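Local coordinates for uncharacterized protein (Pyrococcus abyssi, PDB 5IFF), which acts as a restriction DNA glycosylase, R.PabI, which forms a tetramer on double-stranded DNA and probably excises adenine from its recognition sequence, at residues Ile90-Leu93 and Leu94-Ala97; Ser102-Glu105 and Asp106-Ile109. The protein carries 2 engineered substitutions. All coordinates share one frame; numbering follows the deposited sequence.

Contact 1 of 2, residues Ile90-Leu93 and Leu94-Ala97; sequences IYEL and LKFA
Ile90 O accepts the backbone N-H of Leu94 at 2.9 Å between O and N, one of four successive i to i+4 bonds within this part of helix 87-99. Tyr91 O takes the N-H of Lys95, Glu92 O that of Phe96 and Leu93 O that of Ala97; the last is the straightest, with 168° at the hydrogen. Leu94 leans back over the first of these bonds: its CG, anti to the carbonyl carbon (chi1 -68°), rests 3.4 Å from Ile90 O. Beyond it the two branched side chains meet loosely, Ile90 CG2 lying 4.3 Å from Leu94 CD1. The Glu92 and Lys95 chains run alongside each other, the glutamate bent at chi2 and the lysine at chi3. Glu92 OE2 lies 4.0 Å from Lys95 CE. The charged atoms themselves, Glu92 OE2 and Lys95 NZ, stay 4.2 Å apart, too far to count as a salt bridge. Phe96 turns its ring away from the preceding turn, while its CB sits 3.4 Å from Leu93 O. Lys196 of helix 188-201 makes a cation-pi contact with that ring, and Tyr119 of the second subunit also packs on it. Leu93 and Phe96 pack on helix 188-201, Ile90, Leu94 and Ala97 on helix 203-216. The chemistry is therefore that of an amphipathic helix: the main-chain bonds set the turn, apolar side chains join it to two neighbouring helices, and the opposite charges on its exposed side probably attract each other only modestly.

Contact 2 of 2, residues Ser102-Glu105 and Asp106-Ile109; sequences SYLE and DKGI
Ser102 brings its CA to 3.5 Å from Asp106 OD2, beside the bond by which the next residue holds that carboxylate. Asp106 OD2 takes the N-H of Tyr103 near the start of the short helix 104-107, at 3.0 Å from Tyr103 N and from well above the carboxylate plane, and Asp106 N returns a weak bond to the backbone Tyr103 O. The Tyr103 ring lies alongside the aspartate, its plane 84° from the carboxylate, with CD2 edge-on at 3.4 Å from Asp106 OD2. Leu104 O accepts Lys107 N at 2.9 Å, an i to i+3 bond. The Leu104 side chain, with CG anti to the backbone N (chi1 -170°), crosses that of Lys107 at a slant, CD1 lying 4.0 Å from Lys107 CD. The extended Glu105 side chain is bonded through OE2 to Ser156 OG, and the chain leaves helical geometry at Gly108, whose phi is positive (70°). Tyr103 OH bonds Lys206 NZ of helix 203-216, and Lys107 NZ forms a salt bridge with Glu116 of the second subunit. Leu104 packs against strands 121-134 and 140-147, while the backbones of Leu104 and Glu105 bond to Ile200 and Ala201 at the end of helix 188-201.

How the contacts relate
From the N terminus the chain first reaches contact 1, within helix 87-99, and then contact 2, across the short helix 104-107 and its flanks. Each spans one continuous run of eight residues, so they close only local turns, stand in series and neither nest nor cross. Their centres are 21 Å apart, and their nearest atoms, about 6 Å apart, do not touch. Common neighbours link them: helices 188-201 and 203-216 contact both, and Lys206 serves both, reaching Ala97 O in contact 1. Contact 1 belongs to the helical part, whereas contact 2 carries the chain from there to the long antiparallel strands. Tyr119 of the second subunit also packs on Ser102, bringing both contacts to the same subunit interface.

Contact 1 of 2, residues Ile90-Leu93 and Leu94-Ala97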
# COMPACT_ATOMS: atom_id res chain seq x y z
N ILE A 90 20.83 -26.37 -23.68
CA ILE A 90 19.36 -26.33 -23.55
C ILE A 90 18.81 -27.76 -23.59
O ILE A 90 17.92 -28.11 -22.79
CB ILE A 90 18.70 -25.43 -24.64
CG1 ILE A 90 19.02 -23.96 -24.32
CG2 ILE A 90 17.17 -25.50 -24.59
CD1 ILE A 90 18.72 -23.05 -25.50
N TYR A 91 19.36 -28.59 -24.48
CA TYR A 91 18.88 -29.99 -24.55
C TYR A 91 19.10 -30.72 -23.23
O TYR A 91 18.29 -31.56 -22.82
CB TYR A 91 19.58 -30.77 -25.67
CG TYR A 91 19.47 -30.17 -27.03
CD1 TYR A 91 18.36 -29.38 -27.41
CD2 TYR A 91 20.48 -30.40 -27.97
CE1 TYR A 91 18.30 -28.85 -28.74
CE2 TYR A 91 20.43 -29.89 -29.24
CZ TYR A 91 19.34 -29.11 -29.61
OH TYR A 91 19.37 -28.61 -30.90
N GLU A 92 20.26 -30.46 -22.60
CA GLU A 92 20.55 -31.04 -21.28
C GLU A 92 19.56 -30.57 -20.20
O GLU A 92 19.15 -31.31 -19.33
CB GLU A 92 21.98 -30.69 -20.83
CG GLU A 92 23.08 -31.42 -21.60
CD GLU A 92 23.08 -32.92 -21.35
OE1 GLU A 92 23.21 -33.33 -20.18
OE2 GLU A 92 22.95 -33.69 -22.32
N LEU A 93 19.18 -29.32 -20.26
CA LEU A 93 18.20 -28.84 -19.30
C LEU A 93 16.81 -29.46 -19.57
O LEU A 93 16.07 -29.77 -18.63
CB LEU A 93 18.12 -27.33 -19.35
CG LEU A 93 19.33 -26.65 -18.71
CD1 LEU A 93 19.42 -25.22 -19.19
CD2 LEU A 93 19.16 -26.77 -17.21
N LEU A 94 16.44 -29.59 -20.84
CA LEU A 94 15.14 -30.24 -21.17
C LEU A 94 15.12 -31.70 -20.70
O LEU A 94 14.08 -32.20 -20.19
CB LEU A 94 14.84 -30.13 -22.67
CG LEU A 94 14.55 -28.70 -23.18
CD1 LEU A 94 14.42 -28.75 -24.72
CD2 LEU A 94 13.32 -28.14 -22.54
N LYS A 95 16.26 -32.37 -20.85
CA LYS A 95 16.42 -33.74 -20.37
C LYS A 95 16.29 -33.84 -18.83
O LYS A 95 15.70 -34.79 -18.30
CB LYS A 95 17.79 -34.30 -20.76
CG LYS A 95 17.89 -35.82 -20.56
CD LYS A 95 19.18 -36.41 -21.18
CE LYS A 95 19.53 -35.78 -22.54
NZ LYS A 95 20.25 -36.71 -23.50
N PHE A 96 16.90 -32.90 -18.14
CA PHE A 96 16.76 -32.81 -16.68
C PHE A 96 15.28 -32.67 -16.28
O PHE A 96 14.78 -33.44 -15.43
CB PHE A 96 17.59 -31.62 -16.16
CG PHE A 96 17.43 -31.36 -14.67
CD1 PHE A 96 18.02 -32.21 -13.74
CD2 PHE A 96 16.69 -30.28 -14.23
CE1 PHE A 96 17.89 -31.97 -12.35
CE2 PHE A 96 16.55 -30.03 -12.85
CZ PHE A 96 17.16 -30.89 -11.91
N ALA A 97 14.58 -31.73 -16.91
CA ALA A 97 13.18 -31.53 -16.61
C ALA A 97 12.35 -32.79 -16.85
O ALA A 97 11.38 -33.02 -16.11
CB ALA A 97 12.62 -30.37 -17.41

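Contact 2 of 2, residues Ser102-Glu105 and Asp106-Ile109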
# COMPACT_ATOMS: atom_id res chain seq x y z
N SER A 102 9.18 -34.85 -8.83
CA SER A 102 8.88 -34.47 -7.45
C SER A 102 9.45 -33.08 -7.21
O SER A 102 10.47 -32.72 -7.80
CB SER A 102 9.46 -35.48 -6.47
OG SER A 102 9.22 -35.03 -5.16
N TYR A 103 8.79 -32.29 -6.36
CA TYR A 103 9.06 -30.86 -6.27
C TYR A 103 9.17 -30.40 -4.84
O TYR A 103 8.59 -31.03 -3.95
CB TYR A 103 7.96 -30.07 -6.99
CG TYR A 103 7.76 -30.59 -8.41
CD1 TYR A 103 8.60 -30.17 -9.43
CD2 TYR A 103 6.77 -31.52 -8.70
CE1 TYR A 103 8.44 -30.69 -10.76
CE2 TYR A 103 6.59 -32.00 -9.98
CZ TYR A 103 7.43 -31.58 -11.01
OH TYR A 103 7.30 -32.07 -12.29
N LEU A 104 9.83 -29.27 -4.65
CA LEU A 104 9.92 -28.70 -3.31
C LEU A 104 8.52 -28.45 -2.72
O LEU A 104 8.25 -28.81 -1.58
CB LEU A 104 10.73 -27.41 -3.33
CG LEU A 104 11.01 -27.00 -1.88
CD1 LEU A 104 12.02 -27.94 -1.21
CD2 LEU A 104 11.39 -25.58 -1.81
N GLU A 105 7.62 -27.86 -3.52
CA GLU A 105 6.23 -27.65 -3.07
C GLU A 105 5.55 -28.95 -2.59
O GLU A 105 4.73 -28.89 -1.67
CB GLU A 105 5.39 -26.99 -4.18
CG GLU A 105 5.65 -25.47 -4.27
CD GLU A 105 4.71 -24.73 -5.21
OE1 GLU A 105 3.61 -25.27 -5.51
OE2 GLU A 105 5.08 -23.61 -5.66
N ASP A 106 5.90 -30.11 -3.15
CA ASP A 106 5.34 -31.37 -2.67
C ASP A 106 5.64 -31.69 -1.19
O ASP A 106 4.89 -32.42 -0.54
CB ASP A 106 5.81 -32.55 -3.51
CG ASP A 106 5.42 -32.44 -5.00
OD1 ASP A 106 4.54 -31.62 -5.36
OD2 ASP A 106 6.01 -33.18 -5.82
N LYS A 107 6.75 -31.15 -0.69
CA LYS A 107 7.20 -31.43 0.66
C LYS A 107 6.33 -30.70 1.66
O LYS A 107 5.96 -31.25 2.69
CB LYS A 107 8.66 -31.02 0.84
CG LYS A 107 9.62 -31.99 0.25
CD LYS A 107 11.04 -31.47 0.31
CE LYS A 107 11.76 -32.01 1.53
NZ LYS A 107 12.03 -33.48 1.43
N GLY A 108 6.01 -29.47 1.34
CA GLY A 108 5.12 -28.68 2.17
C GLY A 108 5.77 -28.30 3.48
O GLY A 108 6.99 -28.28 3.60
N ILE A 109 4.93 -28.05 4.48
CA ILE A 109 5.33 -27.58 5.79
C ILE A 109 4.76 -28.51 6.86
O ILE A 109 3.58 -28.82 6.83
CB ILE A 109 4.82 -26.15 6.00
CG1 ILE A 109 5.61 -25.21 5.09
CG2 ILE A 109 4.89 -25.75 7.45
CD1 ILE A 109 4.79 -24.12 4.39